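Local coordinates for protein histidine--tRNA ligase (Staphylococcus aureus, PDB 1QE0) that attaches L-histidine to tRNA(His) at the expense of ATP, releasing AMP and diphosphate, and works as a homodimer, at residues 21-25 with 152-156; 105-111 with 123-129; 351-357 with 414-419; 380-384 with 396-402. All blocks are in the same frame, centred on the assembly; numbering follows the deposited sequence.

Interaction 1. Residues 21-25 with 152-156; sequences YIENQ and QSFGL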
# COMPACT_ATOMS: atom_id res chain seq x y z
N TYR A 21 -6.34 -1.93 6.11
CA TYR A 21 -6.97 -0.85 6.87
C TYR A 21 -5.94 0.24 7.20
O TYR A 21 -6.18 1.45 6.99
CB TYR A 21 -7.56 -1.42 8.16
CG TYR A 21 -8.18 -0.36 9.00
CD1 TYR A 21 -7.45 0.28 9.99
CD2 TYR A 21 -9.50 -0.00 8.82
CE1 TYR A 21 -8.00 1.23 10.77
CE2 TYR A 21 -10.07 0.98 9.62
CZ TYR A 21 -9.31 1.58 10.60
OH TYR A 21 -9.85 2.51 11.44
N ILE A 22 -4.81 -0.19 7.75
CA ILE A 22 -3.71 0.68 8.10
C ILE A 22 -3.17 1.38 6.84
O ILE A 22 -3.10 2.61 6.79
CB ILE A 22 -2.63 -0.12 8.80
CG1 ILE A 22 -3.11 -0.43 10.21
CG2 ILE A 22 -1.31 0.63 8.81
CD1 ILE A 22 -2.26 -1.44 10.94
N GLU A 23 -2.81 0.61 5.83
CA GLU A 23 -2.30 1.16 4.59
C GLU A 23 -3.23 2.21 4.02
O GLU A 23 -2.77 3.27 3.62
CB GLU A 23 -2.07 0.08 3.54
CG GLU A 23 -1.05 -0.91 3.97
CD GLU A 23 -0.98 -2.14 3.09
OE1 GLU A 23 -1.94 -2.42 2.31
OE2 GLU A 23 0.05 -2.84 3.19
N ASN A 24 -4.53 1.93 4.00
CA ASN A 24 -5.49 2.89 3.44
C ASN A 24 -5.59 4.15 4.27
O ASN A 24 -5.66 5.25 3.75
CB ASN A 24 -6.88 2.28 3.24
CG ASN A 24 -7.89 3.29 2.65
OD1 ASN A 24 -8.84 3.71 3.32
ND2 ASN A 24 -7.70 3.66 1.38
N GLN A 25 -5.55 3.99 5.59
CA GLN A 25 -5.62 5.14 6.48
C GLN A 25 -4.40 6.07 6.31
O GLN A 25 -4.53 7.29 6.46
CB GLN A 25 -5.75 4.66 7.92
CG GLN A 25 -5.68 5.77 8.89
CD GLN A 25 -6.51 5.50 10.09
OE1 GLN A 25 -7.58 4.91 9.99
NE2 GLN A 25 -6.07 5.97 11.24
N GLN A 152 -1.72 8.62 16.53
CA GLN A 152 -2.91 8.97 17.28
C GLN A 152 -4.16 8.66 16.49
O GLN A 152 -5.20 8.40 17.05
CB GLN A 152 -2.91 10.44 17.68
CG GLN A 152 -1.79 10.85 18.63
CD GLN A 152 -2.02 12.23 19.21
OE1 GLN A 152 -2.31 13.18 18.48
NE2 GLN A 152 -1.92 12.34 20.53
N SER A 153 -4.07 8.63 15.17
CA SER A 153 -5.26 8.37 14.39
C SER A 153 -5.77 6.95 14.61
O SER A 153 -6.93 6.63 14.34
CB SER A 153 -5.03 8.69 12.89
OG SER A 153 -4.11 7.82 12.24
N PHE A 154 -4.89 6.09 15.10
CA PHE A 154 -5.27 4.71 15.30
C PHE A 154 -5.74 4.45 16.72
O PHE A 154 -6.13 3.34 17.04
CB PHE A 154 -4.11 3.78 14.95
CG PHE A 154 -3.84 3.68 13.48
CD1 PHE A 154 -4.74 2.99 12.65
CD2 PHE A 154 -2.72 4.27 12.92
CE1 PHE A 154 -4.53 2.89 11.30
CE2 PHE A 154 -2.49 4.18 11.55
CZ PHE A 154 -3.39 3.48 10.73
N GLY A 155 -5.63 5.47 17.57
CA GLY A 155 -6.07 5.33 18.95
C GLY A 155 -4.99 5.00 19.96
O GLY A 155 -5.28 4.81 21.14
N LEU A 156 -3.74 4.86 19.50
CA LEU A 156 -2.65 4.56 20.41
C LEU A 156 -2.62 5.69 21.39
O LEU A 156 -2.95 6.82 21.04
CB LEU A 156 -1.33 4.49 19.68
CG LEU A 156 -0.86 3.12 19.22
CD1 LEU A 156 -1.79 2.04 19.70
CD2 LEU A 156 -0.69 3.11 17.70

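Interaction 2. Residues 105-111 with 123-129; sequences YYNGPMF and QFNQFGV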
# COMPACT_ATOMS: atom_id res chain seq x y z
N TYR A 105 6.13 9.99 -0.08
CA TYR A 105 6.00 8.91 0.90
C TYR A 105 6.01 7.57 0.21
O TYR A 105 5.78 7.47 -1.00
CB TYR A 105 4.74 9.04 1.76
CG TYR A 105 3.44 8.50 1.19
CD1 TYR A 105 3.06 7.18 1.37
CD2 TYR A 105 2.57 9.34 0.54
CE1 TYR A 105 1.84 6.73 0.92
CE2 TYR A 105 1.35 8.90 0.07
CZ TYR A 105 0.98 7.61 0.26
OH TYR A 105 -0.26 7.24 -0.21
N TYR A 106 6.33 6.52 0.97
CA TYR A 106 6.37 5.18 0.41
C TYR A 106 5.87 4.20 1.43
O TYR A 106 5.61 4.57 2.56
CB TYR A 106 7.78 4.83 -0.03
CG TYR A 106 8.80 4.87 1.05
CD1 TYR A 106 9.69 5.93 1.14
CD2 TYR A 106 8.86 3.86 2.01
CE1 TYR A 106 10.62 5.99 2.17
CE2 TYR A 106 9.78 3.91 3.04
CZ TYR A 106 10.66 4.97 3.13
OH TYR A 106 11.53 5.02 4.18
N ASN A 107 5.70 2.96 1.01
CA ASN A 107 5.22 1.90 1.90
C ASN A 107 5.41 0.57 1.15
O ASN A 107 4.76 0.34 0.13
CB ASN A 107 3.72 2.14 2.18
CG ASN A 107 3.13 1.15 3.19
OD1 ASN A 107 3.68 0.08 3.46
ND2 ASN A 107 2.01 1.51 3.74
N GLY A 108 6.32 -0.28 1.62
CA GLY A 108 6.51 -1.56 0.95
C GLY A 108 7.51 -2.40 1.70
O GLY A 108 8.05 -1.97 2.71
N PRO A 109 7.76 -3.62 1.26
CA PRO A 109 8.72 -4.50 1.93
C PRO A 109 10.16 -4.11 1.72
O PRO A 109 10.58 -3.79 0.60
CB PRO A 109 8.45 -5.85 1.28
CG PRO A 109 8.00 -5.46 -0.08
CD PRO A 109 7.02 -4.37 0.24
N MET A 110 10.94 -4.25 2.79
CA MET A 110 12.37 -3.96 2.82
C MET A 110 13.04 -5.30 3.12
O MET A 110 12.39 -6.20 3.66
CB MET A 110 12.68 -2.95 3.93
CG MET A 110 11.97 -1.65 3.77
SD MET A 110 12.44 -0.85 2.24
CE MET A 110 10.97 0.08 1.86
N PHE A 111 14.34 -5.44 2.82
CA PHE A 111 15.04 -6.71 3.04
C PHE A 111 16.40 -6.63 3.74
O PHE A 111 17.41 -6.32 3.10
CB PHE A 111 15.24 -7.41 1.70
CG PHE A 111 13.98 -7.57 0.93
CD1 PHE A 111 13.29 -8.78 0.96
CD2 PHE A 111 13.43 -6.48 0.23
CE1 PHE A 111 12.07 -8.90 0.31
CE2 PHE A 111 12.22 -6.59 -0.43
CZ PHE A 111 11.54 -7.80 -0.39
N GLN A 123 12.27 -10.06 5.69
CA GLN A 123 11.39 -9.23 4.88
C GLN A 123 10.46 -8.48 5.81
O GLN A 123 9.66 -9.09 6.52
CB GLN A 123 10.53 -10.03 3.90
CG GLN A 123 9.58 -9.11 3.22
CD GLN A 123 8.89 -9.70 2.03
OE1 GLN A 123 9.46 -10.51 1.31
NE2 GLN A 123 7.68 -9.24 1.78
N PHE A 124 10.56 -7.17 5.83
CA PHE A 124 9.70 -6.41 6.71
C PHE A 124 9.08 -5.29 5.88
O PHE A 124 9.57 -4.98 4.81
CB PHE A 124 10.48 -5.90 7.91
CG PHE A 124 11.75 -5.19 7.56
CD1 PHE A 124 12.84 -5.89 7.06
CD2 PHE A 124 11.87 -3.81 7.73
CE1 PHE A 124 14.02 -5.23 6.73
CE2 PHE A 124 13.04 -3.14 7.41
CZ PHE A 124 14.12 -3.86 6.91
N ASN A 125 7.98 -4.71 6.36
CA ASN A 125 7.32 -3.66 5.61
C ASN A 125 7.40 -2.29 6.24
O ASN A 125 6.59 -1.97 7.11
CB ASN A 125 5.84 -4.00 5.43
CG ASN A 125 5.54 -4.68 4.10
OD1 ASN A 125 6.26 -5.58 3.65
ND2 ASN A 125 4.46 -4.27 3.48
N GLN A 126 8.31 -1.44 5.75
CA GLN A 126 8.42 -0.09 6.28
C GLN A 126 7.71 0.96 5.43
O GLN A 126 7.59 0.84 4.20
CB GLN A 126 9.89 0.30 6.56
CG GLN A 126 10.69 0.87 5.39
CD GLN A 126 12.06 1.46 5.79
OE1 GLN A 126 12.69 2.18 4.99
NE2 GLN A 126 12.52 1.16 7.01
N PHE A 127 7.17 1.95 6.13
CA PHE A 127 6.46 3.08 5.54
C PHE A 127 7.30 4.29 5.90
O PHE A 127 7.94 4.28 6.95
CB PHE A 127 5.07 3.19 6.20
CG PHE A 127 4.30 4.44 5.83
CD1 PHE A 127 3.34 4.40 4.81
CD2 PHE A 127 4.53 5.64 6.49
CE1 PHE A 127 2.62 5.55 4.47
CE2 PHE A 127 3.82 6.80 6.15
CZ PHE A 127 2.87 6.75 5.14
N GLY A 128 7.35 5.31 5.05
CA GLY A 128 8.14 6.50 5.36
C GLY A 128 7.83 7.74 4.51
O GLY A 128 7.14 7.63 3.47
N VAL A 129 8.24 8.91 4.98
CA VAL A 129 8.04 10.14 4.21
C VAL A 129 9.37 10.87 4.11
O VAL A 129 10.24 10.67 4.93
CB VAL A 129 7.03 11.12 4.81
CG1 VAL A 129 5.90 10.38 5.40
CG2 VAL A 129 7.70 12.11 5.78

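Interaction 3. Residues 351-357 with 414-419; sequences HLRHNGI and LVEYFK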
# COMPACT_ATOMS: atom_id res chain seq x y z
N HIS A 351 -25.86 -10.64 -9.78
CA HIS A 351 -26.65 -9.42 -9.62
C HIS A 351 -26.23 -8.59 -8.44
O HIS A 351 -25.95 -7.40 -8.53
CB HIS A 351 -28.13 -9.74 -9.47
CG HIS A 351 -29.02 -8.82 -10.25
ND1 HIS A 351 -29.61 -7.70 -9.70
CD2 HIS A 351 -29.27 -8.79 -11.58
CE1 HIS A 351 -30.18 -7.01 -10.67
NE2 HIS A 351 -29.99 -7.65 -11.82
N LEU A 352 -26.26 -9.23 -7.29
CA LEU A 352 -25.91 -8.59 -6.07
C LEU A 352 -24.50 -8.06 -6.16
O LEU A 352 -24.30 -6.89 -5.91
CB LEU A 352 -26.05 -9.59 -4.92
CG LEU A 352 -27.45 -10.15 -4.66
CD1 LEU A 352 -27.33 -11.22 -3.66
CD2 LEU A 352 -28.39 -9.11 -4.17
N ARG A 353 -23.53 -8.87 -6.60
CA ARG A 353 -22.14 -8.44 -6.70
C ARG A 353 -21.93 -7.24 -7.60
O ARG A 353 -21.07 -6.39 -7.36
CB ARG A 353 -21.28 -9.60 -7.14
CG ARG A 353 -21.36 -10.72 -6.17
CD ARG A 353 -20.43 -11.89 -6.53
NE ARG A 353 -20.22 -12.78 -5.39
CZ ARG A 353 -20.00 -14.08 -5.47
NH1 ARG A 353 -19.93 -14.66 -6.63
NH2 ARG A 353 -19.84 -14.81 -4.37
N HIS A 354 -22.77 -7.12 -8.62
CA HIS A 354 -22.71 -5.99 -9.53
C HIS A 354 -23.35 -4.77 -8.91
O HIS A 354 -23.49 -3.75 -9.57
CB HIS A 354 -23.42 -6.31 -10.82
CG HIS A 354 -22.52 -6.91 -11.84
ND1 HIS A 354 -21.83 -6.15 -12.75
CD2 HIS A 354 -22.11 -8.18 -12.02
CE1 HIS A 354 -21.02 -6.93 -13.45
NE2 HIS A 354 -21.18 -8.16 -13.02
N ASN A 355 -23.73 -4.87 -7.64
CA ASN A 355 -24.35 -3.77 -6.94
C ASN A 355 -23.75 -3.46 -5.58
O ASN A 355 -24.41 -2.91 -4.73
CB ASN A 355 -25.83 -4.03 -6.78
CG ASN A 355 -26.61 -3.69 -8.01
OD1 ASN A 355 -27.21 -2.64 -8.09
ND2 ASN A 355 -26.63 -4.59 -8.99
N GLY A 356 -22.50 -3.85 -5.38
CA GLY A 356 -21.83 -3.55 -4.13
C GLY A 356 -22.30 -4.30 -2.90
O GLY A 356 -22.07 -3.84 -1.79
N ILE A 357 -23.04 -5.38 -3.11
CA ILE A 357 -23.50 -6.22 -2.01
C ILE A 357 -22.51 -7.36 -1.90
O ILE A 357 -22.12 -7.90 -2.91
CB ILE A 357 -24.89 -6.84 -2.29
CG1 ILE A 357 -25.97 -5.79 -2.11
CG2 ILE A 357 -25.16 -8.01 -1.34
CD1 ILE A 357 -26.59 -5.32 -3.35
N LEU A 414 -34.92 -8.51 -3.72
CA LEU A 414 -33.60 -8.82 -3.20
C LEU A 414 -32.44 -7.85 -3.49
O LEU A 414 -31.80 -7.40 -2.55
CB LEU A 414 -33.18 -10.22 -3.53
CG LEU A 414 -32.74 -11.07 -2.34
CD1 LEU A 414 -32.00 -10.24 -1.36
CD2 LEU A 414 -33.94 -11.62 -1.67
N VAL A 415 -32.17 -7.51 -4.72
CA VAL A 415 -31.06 -6.59 -4.97
C VAL A 415 -31.37 -5.22 -4.40
O VAL A 415 -30.58 -4.64 -3.67
CB VAL A 415 -30.60 -6.44 -6.47
CG1 VAL A 415 -29.21 -6.94 -6.61
CG2 VAL A 415 -31.46 -7.26 -7.47
N GLU A 416 -32.57 -4.74 -4.72
CA GLU A 416 -33.10 -3.44 -4.28
C GLU A 416 -33.05 -3.26 -2.78
O GLU A 416 -32.78 -2.18 -2.27
CB GLU A 416 -34.60 -3.40 -4.60
CG GLU A 416 -35.01 -2.74 -5.87
CD GLU A 416 -34.52 -1.28 -5.99
OE1 GLU A 416 -35.40 -0.44 -6.35
OE2 GLU A 416 -33.28 -1.00 -5.82
N TYR A 417 -33.53 -4.29 -2.10
CA TYR A 417 -33.66 -4.35 -0.66
C TYR A 417 -32.34 -4.38 0.05
O TYR A 417 -32.27 -4.00 1.22
CB TYR A 417 -34.48 -5.58 -0.33
CG TYR A 417 -34.76 -5.83 1.13
CD1 TYR A 417 -34.16 -6.89 1.78
CD2 TYR A 417 -35.67 -5.02 1.83
CE1 TYR A 417 -34.44 -7.16 3.12
CE2 TYR A 417 -35.99 -5.27 3.18
CZ TYR A 417 -35.36 -6.35 3.82
OH TYR A 417 -35.60 -6.66 5.15
N PHE A 418 -31.36 -5.02 -0.55
CA PHE A 418 -30.06 -5.09 0.05
C PHE A 418 -29.28 -3.86 -0.33
O PHE A 418 -28.58 -3.32 0.48
CB PHE A 418 -29.33 -6.38 -0.26
CG PHE A 418 -29.59 -7.46 0.76
CD1 PHE A 418 -28.71 -7.67 1.81
CD2 PHE A 418 -30.74 -8.25 0.69
CE1 PHE A 418 -28.97 -8.64 2.77
CE2 PHE A 418 -30.99 -9.23 1.66
CZ PHE A 418 -30.11 -9.42 2.70
N LYS A 419 -29.52 -3.38 -1.54
CA LYS A 419 -28.83 -2.19 -2.00
C LYS A 419 -29.16 -1.14 -0.96
O LYS A 419 -28.30 -0.74 -0.20
CB LYS A 419 -29.37 -1.79 -3.34
CG LYS A 419 -28.42 -0.95 -4.13
CD LYS A 419 -28.95 -0.82 -5.53
CE LYS A 419 -28.16 0.17 -6.36
NZ LYS A 419 -29.12 0.80 -7.35

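Interaction 4. Residues 380-384 with 396-402; sequences AKFTI and IDVKNMT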
# COMPACT_ATOMS: atom_id res chain seq x y z
N ALA A 380 -22.00 -14.08 7.30
CA ALA A 380 -23.19 -13.60 6.60
C ALA A 380 -24.15 -12.90 7.54
O ALA A 380 -24.76 -13.53 8.39
CB ALA A 380 -23.89 -14.75 5.98
N LYS A 381 -24.27 -11.58 7.40
CA LYS A 381 -25.19 -10.84 8.26
C LYS A 381 -26.57 -11.37 8.07
O LYS A 381 -27.32 -11.45 9.03
CB LYS A 381 -25.21 -9.36 7.91
CG LYS A 381 -24.01 -8.57 8.29
CD LYS A 381 -24.18 -7.20 7.70
CE LYS A 381 -23.01 -6.29 8.00
NZ LYS A 381 -23.39 -4.88 7.64
N PHE A 382 -26.93 -11.70 6.84
CA PHE A 382 -28.25 -12.23 6.52
C PHE A 382 -28.13 -13.50 5.75
O PHE A 382 -27.06 -13.82 5.25
CB PHE A 382 -29.06 -11.25 5.71
CG PHE A 382 -29.23 -9.96 6.38
CD1 PHE A 382 -30.38 -9.69 7.08
CD2 PHE A 382 -28.19 -9.05 6.40
CE1 PHE A 382 -30.50 -8.51 7.80
CE2 PHE A 382 -28.29 -7.89 7.12
CZ PHE A 382 -29.45 -7.61 7.83
N THR A 383 -29.26 -14.19 5.60
CA THR A 383 -29.32 -15.45 4.90
C THR A 383 -30.66 -15.57 4.19
O THR A 383 -31.59 -14.82 4.47
CB THR A 383 -29.13 -16.60 5.90
OG1 THR A 383 -27.75 -16.96 5.96
CG2 THR A 383 -29.93 -17.80 5.55
N ILE A 384 -30.69 -16.40 3.15
CA ILE A 384 -31.91 -16.70 2.42
C ILE A 384 -31.80 -18.15 1.91
O ILE A 384 -30.67 -18.63 1.64
CB ILE A 384 -32.21 -15.76 1.23
CG1 ILE A 384 -31.12 -15.84 0.20
CG2 ILE A 384 -32.42 -14.35 1.68
CD1 ILE A 384 -31.51 -15.11 -1.04
N ILE A 396 -39.32 -14.47 -0.51
CA ILE A 396 -38.46 -15.20 0.43
C ILE A 396 -38.41 -14.47 1.76
O ILE A 396 -38.80 -13.31 1.88
CB ILE A 396 -36.97 -15.37 -0.06
CG1 ILE A 396 -36.50 -14.19 -0.91
CG2 ILE A 396 -36.77 -16.68 -0.75
CD1 ILE A 396 -36.28 -12.93 -0.10
N ASP A 397 -37.99 -15.21 2.77
CA ASP A 397 -37.85 -14.67 4.10
C ASP A 397 -36.36 -14.42 4.25
O ASP A 397 -35.55 -15.32 4.05
CB ASP A 397 -38.33 -15.69 5.15
CG ASP A 397 -39.85 -15.69 5.31
OD1 ASP A 397 -40.35 -15.48 6.45
OD2 ASP A 397 -40.54 -15.90 4.30
N VAL A 398 -36.02 -13.17 4.48
CA VAL A 398 -34.64 -12.75 4.68
C VAL A 398 -34.37 -12.74 6.20
O VAL A 398 -34.80 -11.83 6.91
CB VAL A 398 -34.43 -11.36 4.10
CG1 VAL A 398 -32.96 -10.98 4.17
CG2 VAL A 398 -34.95 -11.32 2.67
N LYS A 399 -33.70 -13.78 6.69
CA LYS A 399 -33.43 -13.89 8.12
C LYS A 399 -32.17 -13.17 8.56
O LYS A 399 -31.08 -13.48 8.07
CB LYS A 399 -33.31 -15.37 8.52
CG LYS A 399 -32.92 -15.58 10.00
CD LYS A 399 -32.51 -17.03 10.30
CE LYS A 399 -32.00 -17.24 11.75
NZ LYS A 399 -33.05 -17.15 12.85
N ASN A 400 -32.34 -12.23 9.50
CA ASN A 400 -31.23 -11.49 10.09
C ASN A 400 -30.54 -12.54 10.94
O ASN A 400 -31.13 -13.04 11.88
CB ASN A 400 -31.76 -10.40 11.01
CG ASN A 400 -30.68 -9.72 11.80
OD1 ASN A 400 -29.85 -10.36 12.45
ND2 ASN A 400 -30.69 -8.41 11.78
N MET A 401 -29.30 -12.86 10.63
CA MET A 401 -28.60 -13.90 11.37
C MET A 401 -28.26 -13.62 12.82
O MET A 401 -27.85 -14.54 13.53
CB MET A 401 -27.35 -14.33 10.64
CG MET A 401 -27.65 -14.97 9.31
SD MET A 401 -28.31 -16.63 9.48
CE MET A 401 -26.75 -17.53 9.74
N THR A 402 -28.36 -12.38 13.26
CA THR A 402 -28.03 -12.11 14.65
C THR A 402 -29.30 -12.12 15.49
O THR A 402 -29.40 -12.87 16.46
CB THR A 402 -27.30 -10.79 14.79
OG1 THR A 402 -26.58 -10.53 13.58
CG2 THR A 402 -26.30 -10.88 15.92

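Interaction 1. Residues 21-25 with 152-156
The side-chain amide of Q25 lies flat over one face of the F154 ring. The two planes are only 2° apart, and Q25 NE2 is 3.4 Å from F154 CE1, nearer the rim than the centre of the ring. Q25 extends from helix 13-33 with CG anti to the backbone N (chi1 174°), and a bend at chi2 lays the amide along the ring. The same NE2 reaches past the ring to the end of helix 137-153. It donates to S153 OG at 2.9 Å, with the hydroxyl oxygen close to the amide plane, and more weakly to S153 O at 3.3 Å. These bonds hold the amide in position above the ring. The S153 hydroxyl also bonds back to I150 O. Two more side chains of helix 13-33 meet the ring. Y21 CE1 sits at its edge, 3.9 Å from F154 CE1, and I22 CG1 approaches F154 CE1 obliquely at 3.8 Å. I22 also packs on I310 and L314 of helix 310-319. Just beyond F154, G155 has a positive phi and closes a Schellman motif. Elsewhere on helix 13-33, E23 forms a salt bridge with R39 of the second subunit. A long helix leading to an interface strand is consistent with motif 1 of class II synthetases; here the C-terminal end of helix 137-153 packs against it.

Interaction 2. Residues 105-111 with 123-129
Y106 N donates to G128 O at 2.9 Å, and Y105 CA makes a CH...O contact with the same carbonyl oxygen. G128 N returns a bond to Y106 O at 3.1 Å. The antiparallel pairing continues with G108 N to Q126 O, also at 3.1 Å, and F124 N to M110 O at 3.0 Å. The bond from Q126 N to G108 O is weak. One face of the hairpin carries Y106, M110, F124 and Q126. The Y106 ring folds over G128, whose CA lies 4.0 Å from the ring centroid and 22° off its normal. Its first torsion (chi1 60°) places CG between the backbone N and carbonyl carbon and turns the ring across to the partner strand. F124 does the reverse: its ring face receives M110 CB in a CH-pi contact, 3.7 Å from the centroid. M110 bends at chi2 and crosses Q126 at about a right angle. Q126 OE1 takes a bond from G81 N. On the other face, the Y105 and F127 rings meet obliquely, with planes 34° apart. The N107 amide stands almost upright to the F127 ring, at its edge. P109 CB touches N125 OD1. This hairpin, with its partly unmodelled connection, fits motif 2 of class II synthetases. Strand 302-309 pairs beside 123-132, and strand 36-37 beside 102-111. Helix 13-33 lies under the Y105, N107, N125 and F127 face, while Q123 OE1 bonds to I42 N of the second subunit.

Interaction 3. Residues 351-357 with 414-419
The H351 imidazole meets V415 at its edge, where V415 CB lies in the ring plane, 3.6 Å from H351 ND1. Both valine methyls crowd this ND1 corner, CG1 near the ring plane and CG2 off it; the modelled approach of CG2 is too close to be trusted in detail. The two side chains cross at about a right angle. The F418 ring turns away from segment 351-357, and its contact comes from the base of the side chain: F418 CB lies 3.9 Å from I357 CG1. The ring itself packs edge-to-face with F382 of strand 382-386. V415 is the centre of the contact. Its CG1 also meets L352 CD2, which reaches over from the last turn of helix 338-353. L352 has CG anti to the carbonyl carbon (chi1 -62°), and this carries its methyl toward V415. Beyond the helix end the chain turns through N355 and G356, and I357 CD1 reaches within 4.0 Å of K419 N. At the more open margin, N355 OD1 lies 3.4 Å from K419 CE, touching the aliphatic part of the lysine. The other end of the N355 amide is held too: ND2 donates to H351 O at 2.9 Å. This bond ties the asparagine to the helix it follows. R353 points away and forms a salt bridge with E142 of the second subunit. No hydrogen bond joins the two segments. Helix 413-419 is therefore held here by apolar packing around V415 and I357, while the polar atoms H351 ND1 and N355 OD1 at the margin meet only carbon of V415 and K419 across the contact.

Interaction 4. Residues 380-384 with 396-402
M401 pairs with K381 although both lie outside the strands proper. M401 N donates to K381 O at 2.9 Å, and K381 has helix-like backbone angles (phi -59°, psi -40°). The M401 side chain then runs against segment 380-384, toward T383. Its CG lies 3.4 Å from A380 O, and the bend at chi2 turns SD to 3.6 Å from T383 OG1. M372 of helix 368-377 packs on the same methionine. Next to this comes ordinary antiparallel pairing. T383 N donates to K399 O at 3.1 Å, and K399 N returns a bond to T383 O at 3.2 Å. F382 and N400 form the adjacent non-hydrogen-bonded pair. The F382 ring meets the N400 backbone obliquely, with CD1 3.6 Å from N400 CA, and stands steeply to the N400 amide. CG anti to the carbonyl carbon (chi1 -58°) sets the ring there, and its CD1 also touches V398 CG1. Further along, I384 CG2 meets V398 CG2 at 4.1 Å. N400 OD1 is gripped by two backbone groups after the strand. It accepts from T402 N at 2.6 Å, in the carbonyl plane, which makes an Asx turn, and from T403 N. This turn ends strand 396-400 and starts the chain back toward strand 406-409. Strand 382-386 bonds on its other side to strand 332-336. The pair thus joins the parallel and antiparallel parts of the five-stranded mixed sheet in the alpha/beta anticodon-binding domain of this class II synthetase.

Overall arrangement
From the N terminus, helix 13-33 opens interaction 1, which closes when the chain reaches the end of helix 137-153. Interaction 2, the hairpin of 102-111 and 123-132, is nested inside that loop and touches interaction 1 through E23 and N107. Both belong to the catalytic part of the chain. Interaction 3 opens later, at the end of helix 338-353, and closes at the C-terminal helix 413-419. Interaction 4 is nested within it, and the two touch where L414 and F418 pack on I396 and V398. The two nested pairs follow in series, with interactions 1 and 3 centred about 30 Å apart. Interactions 1, 2 and 3 reach the second subunit; interaction 4 does not.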